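Local coordinates for RagA protein (Porphyromonas gingivalis, PDB 6SLN) that probably imports nutrients, in all likelihood oligopeptides, across the outer membrane as a TonB-dependent receptor, at residues S437-N443 with D465-T471; E491-D496 with G530-G534; S628-M634 with N684-G690. All blocks are in the same frame, centred on the assembly; numbering follows the deposited sequence.

Contact 1. Residues S437-N443 with D465-T471; sequences SESHQAN and DITNTRT. With C8E ((hydroxyethyloxy)tri(ethyloxy)octane), chain I.
Q441 and T467 meet obliquely across a non-hydrogen-bonded pair of two antiparallel strands. The glutamine chain leaves with CG trans to the backbone N (chi1 -170°) and then bends at chi2, which swings the amide over the neighbouring strand. T467 OG1 donates to Q441 OE1 at 2.6 Å, lying in the plane of the amide and on a lone pair of that oxygen. At the next non-hydrogen-bonded pair, on the same face, the hydroxyls of S439 and T469 face each other; their OG to OG1 separation of 2.4 Å is doubtfully short, and either could donate. The methyl of T469 fills in beside them, with CG2 3.4 Å from S437 OG, and T471 CG2 covers S437 CB at 3.5 Å. This polar face, with N443 and D465 at its end, turns toward the plug, where V171 of helix 169-173 packs on Q441 and T467.

On the reverse face, H440, A442 and I466 meet a detergent. A442 CB lies 3.4 Å from C14 of the C8E molecule, and I466 CD1 rests 3.9 Å from its C19. H440 ND1 is hydrogen-bonded to N468 ND2 of the second subunit, and N468 ND2 in turn to H440 ND1 of that subunit. Within the chain, N468 OD1 accepts from R495 NE, and R470 NH2 forms a salt bridge with E491.

Between the faces, E438, H440 and A442 exchange paired backbone bonds with R470, N468 and I466; the one from H440 N to N468 O is 2.7 Å long. The two strands form a beta hairpin in the transmembrane barrel wall of a TonB-dependent receptor.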
loop_
_atom_site.group_PDB
_atom_site.type_symbol
_atom_site.label_atom_id
_atom_site.label_comp_id
_atom_site.label_asym_id
_atom_site.label_seq_id
_atom_site.Cartn_x
_atom_site.Cartn_y
_atom_site.Cartn_z
ATOM N N SER A 437 -8.955 -8.934 8.085
ATOM C CA SER A 437 -9.335 -8.469 6.769
ATOM C C SER A 437 -10.722 -7.891 6.927
ATOM O O SER A 437 -11.618 -8.570 7.427
ATOM C CB SER A 437 -9.321 -9.598 5.737
ATOM O OG SER A 437 -10.280 -9.385 4.705
ATOM N N GLU A 438 -10.892 -6.632 6.554
ATOM C CA GLU A 438 -12.210 -6.029 6.461
ATOM C C GLU A 438 -12.482 -5.728 4.995
ATOM O O GLU A 438 -11.669 -5.073 4.318
ATOM C CB GLU A 438 -12.311 -4.768 7.317
ATOM C CG GLU A 438 -12.406 -5.064 8.789
ATOM C CD GLU A 438 -13.689 -4.541 9.408
ATOM O OE1 GLU A 438 -13.993 -4.918 10.572
ATOM O OE2 GLU A 438 -14.379 -3.741 8.731
ATOM N N SER A 439 -13.606 -6.233 4.507
ATOM C CA SER A 439 -14.065 -5.972 3.159
ATOM C C SER A 439 -15.313 -5.115 3.220
ATOM O O SER A 439 -16.256 -5.429 3.962
ATOM C CB SER A 439 -14.358 -7.267 2.403
ATOM O OG SER A 439 -13.236 -7.676 1.647
ATOM N N HIS A 440 -15.322 -4.044 2.435
ATOM C CA HIS A 440 -16.502 -3.207 2.297
ATOM C C HIS A 440 -17.086 -3.506 0.918
ATOM O O HIS A 440 -16.553 -3.059 -0.107
ATOM C CB HIS A 440 -16.152 -1.734 2.514
ATOM C CG HIS A 440 -15.651 -1.441 3.899
ATOM N ND1 HIS A 440 -14.632 -0.548 4.153
ATOM C CD2 HIS A 440 -16.007 -1.959 5.103
ATOM C CE1 HIS A 440 -14.395 -0.516 5.453
ATOM N NE2 HIS A 440 -15.214 -1.363 6.049
ATOM N N GLN A 441 -18.171 -4.287 0.914
ATOM C CA GLN A 441 -18.890 -4.680 -0.286
ATOM C C GLN A 441 -20.086 -3.767 -0.489
ATOM O O GLN A 441 -20.888 -3.578 0.430
ATOM C CB GLN A 441 -19.364 -6.136 -0.193
ATOM C CG GLN A 441 -19.914 -6.690 -1.496
ATOM C CD GLN A 441 -18.832 -6.778 -2.564
ATOM O OE1 GLN A 441 -17.637 -6.915 -2.242
ATOM N NE2 GLN A 441 -19.235 -6.695 -3.840
ATOM N N ALA A 442 -20.206 -3.215 -1.691
ATOM C CA ALA A 442 -21.409 -2.514 -2.104
ATOM C C ALA A 442 -21.784 -2.974 -3.496
ATOM O O ALA A 442 -20.919 -3.155 -4.361
ATOM C CB ALA A 442 -21.232 -1.016 -2.114
ATOM N N ASN A 443 -23.080 -3.161 -3.700
ATOM C CA ASN A 443 -23.631 -3.656 -4.952
ATOM C C ASN A 443 -24.819 -2.769 -5.273
ATOM O O ASN A 443 -25.818 -2.779 -4.546
ATOM C CB ASN A 443 -24.031 -5.131 -4.827
ATOM C CG ASN A 443 -22.940 -5.989 -4.176
ATOM O OD1 ASN A 443 -21.826 -6.132 -4.709
ATOM N ND2 ASN A 443 -23.262 -6.577 -3.031
ATOM N N ASP A 465 -20.627 -3.456 -8.708
ATOM C CA ASP A 465 -20.299 -4.140 -7.473
ATOM C C ASP A 465 -18.891 -3.720 -7.100
ATOM O O ASP A 465 -17.961 -3.878 -7.900
ATOM C CB ASP A 465 -20.380 -5.658 -7.637
ATOM C CG ASP A 465 -21.801 -6.150 -7.677
ATOM O OD1 ASP A 465 -22.713 -5.307 -7.809
ATOM O OD2 ASP A 465 -22.013 -7.368 -7.576
ATOM N N ILE A 466 -18.730 -3.185 -5.898
ATOM C CA ILE A 466 -17.449 -2.646 -5.473
ATOM C C ILE A 466 -16.979 -3.419 -4.251
ATOM O O ILE A 466 -17.745 -3.635 -3.304
ATOM C CB ILE A 466 -17.539 -1.135 -5.193
ATOM C CG1 ILE A 466 -18.034 -0.411 -6.446
ATOM C CG2 ILE A 466 -16.187 -0.581 -4.766
ATOM C CD1 ILE A 466 -18.071 1.110 -6.296
ATOM N N THR A 467 -15.732 -3.859 -4.290
ATOM C CA THR A 467 -15.094 -4.489 -3.151
ATOM C C THR A 467 -13.846 -3.690 -2.828
ATOM O O THR A 467 -13.015 -3.453 -3.717
ATOM C CB THR A 467 -14.716 -5.956 -3.431
ATOM O OG1 THR A 467 -15.817 -6.651 -4.039
ATOM C CG2 THR A 467 -14.322 -6.641 -2.138
ATOM N N ASN A 468 -13.733 -3.255 -1.572
ATOM C CA ASN A 468 -12.497 -2.696 -1.033
ATOM C C ASN A 468 -12.146 -3.465 0.229
ATOM O O ASN A 468 -12.944 -3.520 1.176
ATOM C CB ASN A 468 -12.622 -1.209 -0.703
ATOM C CG ASN A 468 -12.624 -0.339 -1.925
ATOM O OD1 ASN A 468 -11.596 -0.174 -2.588
ATOM N ND2 ASN A 468 -13.785 0.240 -2.227
ATOM N N THR A 469 -10.948 -4.029 0.249
ATOM C CA THR A 469 -10.525 -4.906 1.317
ATOM C C THR A 469 -9.179 -4.445 1.833
ATOM O O THR A 469 -8.260 -4.183 1.051
ATOM C CB THR A 469 -10.433 -6.344 0.827
ATOM O OG1 THR A 469 -11.649 -6.667 0.144
ATOM C CG2 THR A 469 -10.205 -7.297 1.999
ATOM N N ARG A 470 -9.076 -4.340 3.142
ATOM C CA ARG A 470 -7.810 -4.103 3.808
ATOM C C ARG A 470 -7.471 -5.343 4.618
ATOM O O ARG A 470 -8.303 -5.849 5.385
ATOM C CB ARG A 470 -7.882 -2.863 4.705
ATOM C CG ARG A 470 -7.919 -1.553 3.903
ATOM C CD ARG A 470 -6.547 -1.247 3.347
ATOM N NE ARG A 470 -5.684 -0.635 4.350
ATOM C CZ ARG A 470 -4.810 -1.312 5.102
ATOM N NH1 ARG A 470 -4.679 -2.627 4.956
ATOM N NH2 ARG A 470 -4.052 -0.681 5.993
ATOM N N THR A 471 -6.277 -5.860 4.417
ATOM C CA THR A 471 -5.789 -6.932 5.256
ATOM C C THR A 471 -4.553 -6.426 5.962
ATOM O O THR A 471 -3.834 -5.553 5.457
ATOM C CB THR A 471 -5.468 -8.199 4.471
ATOM O OG1 THR A 471 -4.388 -7.941 3.563
ATOM C CG2 THR A 471 -6.675 -8.619 3.714
HETATM C C1 C8E I . -26.187 -6.016 12.189
HETATM C C2 C8E I . -26.227 -4.569 11.694
HETATM C C3 C8E I . -26.293 -4.448 10.168
HETATM C C4 C8E I . -25.448 -3.277 9.636
HETATM C C5 C8E I . -24.892 -3.549 8.231
HETATM C C6 C8E I . -24.835 -2.334 7.298
HETATM C C7 C8E I . -24.031 -2.639 6.025
HETATM C C8 C8E I . -23.275 -1.406 5.509
HETATM O O9 C8E I . -22.149 -1.768 4.724
HETATM C C10 C8E I . -22.043 -1.088 3.482
HETATM C C11 C8E I . -20.591 -1.086 2.983
HETATM O O12 C8E I . -20.420 -0.298 1.811
HETATM C C13 C8E I . -19.082 0.117 1.550
HETATM C C14 C8E I . -18.852 0.199 0.031
HETATM O O15 C8E I . -17.749 0.978 -0.405
HETATM C C16 C8E I . -18.153 2.106 -1.175
HETATM C C17 C8E I . -19.242 1.806 -2.227
HETATM O O18 C8E I . -19.855 2.981 -2.765
HETATM C C19 C8E I . -20.659 2.761 -3.916
HETATM C C20 C8E I . -20.917 4.073 -4.667
HETATM O O21 C8E I . -21.903 3.970 -5.682
#

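Contact 2. Residues E491-D496 with G530-G534; sequences ERAYRD and GDVIG
The Y494 ring carries V532 on one face: CG2 stands 3.6 Å from the ring centroid and 20° off the normal, a CH-pi contact displaced toward the CD2 and CE2 rim. The two side chains run next to each other in the same direction, and V532 presents this methyl because CG2 is anti to the amide N while CG1 sits between the backbone N and the carbonyl carbon (chi1 50°). They belong to one non-hydrogen-bonded pair of the antiparallel hairpin 487-510/515-540, part of the TonB-dependent receptor barrel wall.

The other flat groups, the R495 guanidinium and the D531 carboxylate, lie on the reverse face with their planes 39° apart. They do not pair with each other: R495 NE to D531 OD1 is 5.5 Å, and D531 OD1 rests instead against R495 CB, 3.2 Å away. R495 sends NE to N468 OD1 of its own chain and NH1 to the backbone oxygen of E438 of the second subunit, whose R470 forms a salt bridge with D531. The charged ends on this face are thus spent on the adjoining strand and the dimer interface.

Back on the tyrosine's face, at the G534 end, R492 extends its chain past G534, with CG 3.7 Å from G534 CA, and forms a salt bridge with E561. A493 and I533 exchange two backbone bonds, as do R495 and D531, while A493 CB packs on I533 CG1 at 4.0 Å. On the face of A493 and D531 a water bridges the strands, giving one hydrogen to D531 OD1 at 2.9 Å and a second, in a weak bond, to A493 O, also at 2.9 Å.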
loop_
_atom_site.group_PDB
_atom_site.type_symbol
_atom_site.label_atom_id
_atom_site.label_comp_id
_atom_site.label_asym_id
_atom_site.label_seq_id
_atom_site.Cartn_x
_atom_site.Cartn_y
_atom_site.Cartn_z
ATOM N N GLU A 491 0.703 -4.738 5.044
ATOM C CA GLU A 491 -0.614 -4.160 4.841
ATOM C C GLU A 491 -0.966 -4.197 3.359
ATOM O O GLU A 491 -0.126 -3.904 2.490
ATOM C CB GLU A 491 -0.669 -2.717 5.349
ATOM C CG GLU A 491 -0.282 -2.584 6.774
ATOM C CD GLU A 491 -1.445 -2.815 7.698
ATOM O OE1 GLU A 491 -2.598 -2.671 7.250
ATOM O OE2 GLU A 491 -1.200 -3.129 8.882
ATOM N N ARG A 492 -2.221 -4.517 3.072
ATOM C CA ARG A 492 -2.641 -4.723 1.702
ATOM C C ARG A 492 -3.966 -4.037 1.470
ATOM O O ARG A 492 -4.812 -3.956 2.372
ATOM C CB ARG A 492 -2.792 -6.212 1.376
ATOM C CG ARG A 492 -1.527 -6.848 0.879
ATOM C CD ARG A 492 -1.685 -8.303 0.939
ATOM N NE ARG A 492 -0.457 -8.998 0.583
ATOM C CZ ARG A 492 -0.295 -10.304 0.755
ATOM N NH1 ARG A 492 -1.287 -11.009 1.276
ATOM N NH2 ARG A 492 0.840 -10.893 0.408
ATOM N N ALA A 493 -4.161 -3.592 0.231
ATOM C CA ALA A 493 -5.406 -2.957 -0.171
ATOM C C ALA A 493 -5.813 -3.542 -1.503
ATOM O O ALA A 493 -5.048 -3.465 -2.467
ATOM C CB ALA A 493 -5.249 -1.438 -0.268
ATOM N N TYR A 494 -7.006 -4.136 -1.544
ATOM C CA TYR A 494 -7.570 -4.787 -2.722
ATOM C C TYR A 494 -8.769 -3.982 -3.182
ATOM O O TYR A 494 -9.537 -3.484 -2.343
ATOM C CB TYR A 494 -8.063 -6.219 -2.411
ATOM C CG TYR A 494 -7.053 -7.229 -1.889
ATOM C CD1 TYR A 494 -6.657 -7.237 -0.554
ATOM C CD2 TYR A 494 -6.552 -8.221 -2.721
ATOM C CE1 TYR A 494 -5.746 -8.184 -0.085
ATOM C CE2 TYR A 494 -5.653 -9.167 -2.260
ATOM C CZ TYR A 494 -5.249 -9.144 -0.950
ATOM O OH TYR A 494 -4.347 -10.084 -0.516
ATOM N N ARG A 495 -8.969 -3.915 -4.504
ATOM C CA ARG A 495 -10.121 -3.229 -5.086
ATOM C C ARG A 495 -10.692 -4.006 -6.259
ATOM O O ARG A 495 -9.955 -4.369 -7.179
ATOM C CB ARG A 495 -9.740 -1.831 -5.561
ATOM C CG ARG A 495 -10.857 -1.128 -6.273
ATOM C CD ARG A 495 -10.580 0.343 -6.370
ATOM N NE ARG A 495 -10.978 1.016 -5.148
ATOM C CZ ARG A 495 -10.960 2.330 -4.977
ATOM N NH1 ARG A 495 -10.580 3.144 -5.956
ATOM N NH2 ARG A 495 -11.357 2.818 -3.826
ATOM N N ASP A 496 -12.004 -4.234 -6.246
ATOM C CA ASP A 496 -12.700 -4.845 -7.375
ATOM C C ASP A 496 -13.867 -3.961 -7.764
ATOM O O ASP A 496 -14.748 -3.690 -6.938
ATOM C CB ASP A 496 -13.225 -6.243 -7.045
ATOM C CG ASP A 496 -12.131 -7.210 -6.740
ATOM O OD1 ASP A 496 -11.049 -7.095 -7.341
ATOM O OD2 ASP A 496 -12.344 -8.085 -5.882
ATOM N N GLY A 530 -9.606 -4.648 -11.432
ATOM C CA GLY A 530 -9.244 -5.067 -10.089
ATOM C C GLY A 530 -7.762 -4.892 -9.865
ATOM O O GLY A 530 -6.950 -5.059 -10.786
ATOM N N ASP A 531 -7.396 -4.548 -8.630
ATOM C CA ASP A 531 -5.977 -4.501 -8.311
ATOM C C ASP A 531 -5.754 -4.880 -6.860
ATOM O O ASP A 531 -6.693 -5.095 -6.092
ATOM C CB ASP A 531 -5.366 -3.124 -8.621
ATOM C CG ASP A 531 -5.822 -2.035 -7.664
ATOM O OD1 ASP A 531 -6.866 -2.193 -7.004
ATOM O OD2 ASP A 531 -5.140 -0.996 -7.591
ATOM N N VAL A 532 -4.479 -4.998 -6.509
ATOM C CA VAL A 532 -4.064 -5.117 -5.123
ATOM C C VAL A 532 -2.719 -4.418 -5.012
ATOM O O VAL A 532 -1.914 -4.436 -5.950
ATOM C CB VAL A 532 -4.006 -6.608 -4.653
ATOM C CG1 VAL A 532 -3.219 -7.482 -5.628
ATOM C CG2 VAL A 532 -3.398 -6.750 -3.255
ATOM N N ILE A 533 -2.493 -3.775 -3.872
ATOM C CA ILE A 533 -1.196 -3.220 -3.513
ATOM C C ILE A 533 -0.903 -3.637 -2.087
ATOM O O ILE A 533 -1.812 -3.882 -1.282
ATOM C CB ILE A 533 -1.123 -1.685 -3.620
ATOM C CG1 ILE A 533 -2.036 -1.042 -2.560
ATOM C CG2 ILE A 533 -1.460 -1.237 -5.020
ATOM C CD1 ILE A 533 -2.127 0.496 -2.641
ATOM N N GLY A 534 0.378 -3.729 -1.782
ATOM C CA GLY A 534 0.747 -4.197 -0.477
ATOM C C GLY A 534 2.103 -3.657 -0.134
ATOM O O GLY A 534 2.984 -3.612 -0.991
HETATM O O HOH W 1 -6.269 -1.495 -4.243
#

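Contact 3. Residues S628-M634 with N684-G690; sequences SDLRLKM and NFGLAAG
L632 CD2 sits at the centre of an apolar patch, 3.4 Å from CD1 of its direct partner L687 and 3.3 Å from CZ of the diagonal F685. In L632 the backbone N and CG are antiperiplanar (chi1 -177°), which places CD2 between F685 and L687. M634 brings its CE methyl to the rim of the F685 ring, close to the ring plane and 3.5 Å from CD2. Toward the other end L630 CD2 reaches L687 CD1 at 3.9 Å, and A689 CB lies beyond, against L630 CG. I616 and Y617 of helix 616-621 add to this side at L632 and L630.

These are neighbouring antiparallel strands of the receptor's beta barrel, bonded through D629, R631 and K633 to G690, A688 and G686. The reverse face is more polar. K633 CG passes over bare G686, 3.8 Å from its carbonyl O, and the amino group goes on to a salt bridge with E699. R631 NH2 touches A688 CB at an oblique angle, 3.6 Å away, while its NH1 forms a salt bridge with D629 OD2 at 2.7 Å within the same strand. At the end of the pairing S628 and D629 both oppose G690 in a classic beta bulge: their two N-H groups converge on G690 O from the same face of its carbonyl plane, and S628 OG turns to the backbone oxygen of N693.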
loop_
_atom_site.group_PDB
_atom_site.type_symbol
_atom_site.label_atom_id
_atom_site.label_comp_id
_atom_site.label_asym_id
_atom_site.label_seq_id
_atom_site.Cartn_x
_atom_site.Cartn_y
_atom_site.Cartn_z
ATOM N N SER A 628 -52.252 -35.667 -15.178
ATOM C CA SER A 628 -52.685 -34.283 -15.073
ATOM C C SER A 628 -51.797 -33.294 -15.813
ATOM O O SER A 628 -52.198 -32.133 -15.960
ATOM C CB SER A 628 -52.773 -33.863 -13.601
ATOM O OG SER A 628 -51.471 -33.784 -13.018
ATOM N N ASP A 629 -50.614 -33.697 -16.265
ATOM C CA ASP A 629 -49.861 -32.878 -17.206
ATOM C C ASP A 629 -48.761 -33.722 -17.830
ATOM O O ASP A 629 -48.155 -34.560 -17.160
ATOM C CB ASP A 629 -49.252 -31.628 -16.549
ATOM C CG ASP A 629 -48.976 -30.520 -17.566
ATOM O OD1 ASP A 629 -49.259 -30.736 -18.770
ATOM O OD2 ASP A 629 -48.474 -29.441 -17.174
ATOM N N LEU A 630 -48.532 -33.508 -19.123
ATOM C CA LEU A 630 -47.420 -34.118 -19.836
ATOM C C LEU A 630 -46.878 -33.084 -20.810
ATOM O O LEU A 630 -47.653 -32.455 -21.539
ATOM C CB LEU A 630 -47.855 -35.387 -20.580
ATOM C CG LEU A 630 -46.803 -36.491 -20.660
ATOM C CD1 LEU A 630 -47.454 -37.791 -21.036
ATOM C CD2 LEU A 630 -45.718 -36.143 -21.660
ATOM N N ARG A 631 -45.559 -32.899 -20.806
ATOM C CA ARG A 631 -44.907 -32.003 -21.749
ATOM C C ARG A 631 -43.648 -32.664 -22.296
ATOM O O ARG A 631 -42.955 -33.413 -21.600
ATOM C CB ARG A 631 -44.565 -30.652 -21.114
ATOM C CG ARG A 631 -45.776 -29.817 -20.737
ATOM C CD ARG A 631 -45.364 -28.459 -20.199
ATOM N NE ARG A 631 -44.391 -28.563 -19.111
ATOM C CZ ARG A 631 -44.710 -28.610 -17.824
ATOM N NH1 ARG A 631 -45.985 -28.565 -17.458
ATOM N NH2 ARG A 631 -43.757 -28.707 -16.906
ATOM N N LEU A 632 -43.380 -32.382 -23.567
ATOM C CA LEU A 632 -42.218 -32.873 -24.291
ATOM C C LEU A 632 -41.435 -31.654 -24.764
ATOM O O LEU A 632 -42.026 -30.686 -25.254
ATOM C CB LEU A 632 -42.672 -33.773 -25.454
ATOM C CG LEU A 632 -41.759 -34.532 -26.421
ATOM C CD1 LEU A 632 -41.077 -33.586 -27.379
ATOM C CD2 LEU A 632 -40.742 -35.349 -25.674
ATOM N N LYS A 633 -40.120 -31.678 -24.586
ATOM C CA LYS A 633 -39.308 -30.507 -24.879
ATOM C C LYS A 633 -37.949 -30.944 -25.393
ATOM O O LYS A 633 -37.337 -31.860 -24.837
ATOM C CB LYS A 633 -39.136 -29.612 -23.633
ATOM C CG LYS A 633 -39.069 -30.372 -22.310
ATOM C CD LYS A 633 -39.445 -29.497 -21.114
ATOM C CE LYS A 633 -38.304 -28.568 -20.697
ATOM N NZ LYS A 633 -37.181 -29.258 -19.985
ATOM N N MET A 634 -37.476 -30.291 -26.451
ATOM C CA MET A 634 -36.099 -30.489 -26.869
ATOM C C MET A 634 -35.476 -29.175 -27.314
ATOM O O MET A 634 -36.157 -28.277 -27.812
ATOM C CB MET A 634 -35.975 -31.519 -27.979
ATOM C CG MET A 634 -36.666 -31.142 -29.253
ATOM S SD MET A 634 -36.966 -32.647 -30.180
ATOM C CE MET A 634 -38.271 -33.387 -29.217
ATOM N N ASN A 684 -30.605 -31.349 -26.087
ATOM C CA ASN A 684 -31.299 -31.738 -24.870
ATOM C C ASN A 684 -32.713 -32.146 -25.221
ATOM O O ASN A 684 -33.410 -31.408 -25.916
ATOM C CB ASN A 684 -31.330 -30.601 -23.847
ATOM C CG ASN A 684 -31.802 -31.064 -22.492
ATOM O OD1 ASN A 684 -31.000 -31.354 -21.609
ATOM N ND2 ASN A 684 -33.115 -31.192 -22.336
ATOM N N PHE A 685 -33.130 -33.309 -24.732
ATOM C CA PHE A 685 -34.453 -33.860 -25.004
ATOM C C PHE A 685 -35.102 -34.232 -23.680
ATOM O O PHE A 685 -34.575 -35.078 -22.950
ATOM C CB PHE A 685 -34.360 -35.085 -25.915
ATOM C CG PHE A 685 -35.634 -35.842 -26.013
ATOM C CD1 PHE A 685 -35.918 -36.877 -25.132
ATOM C CD2 PHE A 685 -36.567 -35.512 -26.976
ATOM C CE1 PHE A 685 -37.110 -37.570 -25.212
ATOM C CE2 PHE A 685 -37.753 -36.204 -27.072
ATOM C CZ PHE A 685 -38.026 -37.237 -26.187
ATOM N N GLY A 686 -36.256 -33.630 -23.375
ATOM C CA GLY A 686 -36.825 -33.730 -22.050
ATOM C C GLY A 686 -38.284 -34.144 -22.045
ATOM O O GLY A 686 -38.990 -34.065 -23.051
ATOM N N LEU A 687 -38.730 -34.571 -20.867
ATOM C CA LEU A 687 -40.112 -34.996 -20.681
ATOM C C LEU A 687 -40.540 -34.637 -19.267
ATOM O O LEU A 687 -40.054 -35.243 -18.310
ATOM C CB LEU A 687 -40.257 -36.489 -20.922
ATOM C CG LEU A 687 -41.667 -36.915 -21.303
ATOM C CD1 LEU A 687 -42.010 -36.437 -22.697
ATOM C CD2 LEU A 687 -41.837 -38.433 -21.178
ATOM N N ALA A 688 -41.431 -33.659 -19.137
ATOM C CA ALA A 688 -42.088 -33.366 -17.873
ATOM C C ALA A 688 -43.406 -34.131 -17.799
ATOM O O ALA A 688 -43.964 -34.540 -18.818
ATOM C CB ALA A 688 -42.336 -31.861 -17.713
ATOM N N ALA A 689 -43.902 -34.327 -16.577
ATOM C CA ALA A 689 -45.201 -34.959 -16.372
ATOM C C ALA A 689 -45.619 -34.808 -14.911
ATOM O O ALA A 689 -44.804 -34.500 -14.035
ATOM C CB ALA A 689 -45.183 -36.434 -16.783
ATOM N N GLY A 690 -46.915 -35.021 -14.671
ATOM C CA GLY A 690 -47.485 -35.040 -13.336
ATOM C C GLY A 690 -48.775 -35.831 -13.329
ATOM O O GLY A 690 -49.489 -35.886 -14.335
#

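How the contacts relate
Contacts 1 and 2 are successive hairpins of the barrel wall, their centres 10 Å apart and stitched together where strands 456-475 and 487-510 run side by side: R470 NH2 forms a salt bridge with E491 OE1 at 2.8 Å, and T467 N probably donates a hydrogen bond to D496 O, 2.8 Å away. Both also touch the second subunit. Contact 3 stands apart, centred 45 Å from contact 1 and 50 Å from contact 2, across the chain's centre from the latter; its segments touch no other protein chain. The bound phospholipid is lined by A448, A460, F501 and H523, among others, from the four strands of contacts 1 and 2, with L570 of strand 561-580 beside them, while a C8E detergent lies directly on contact 1.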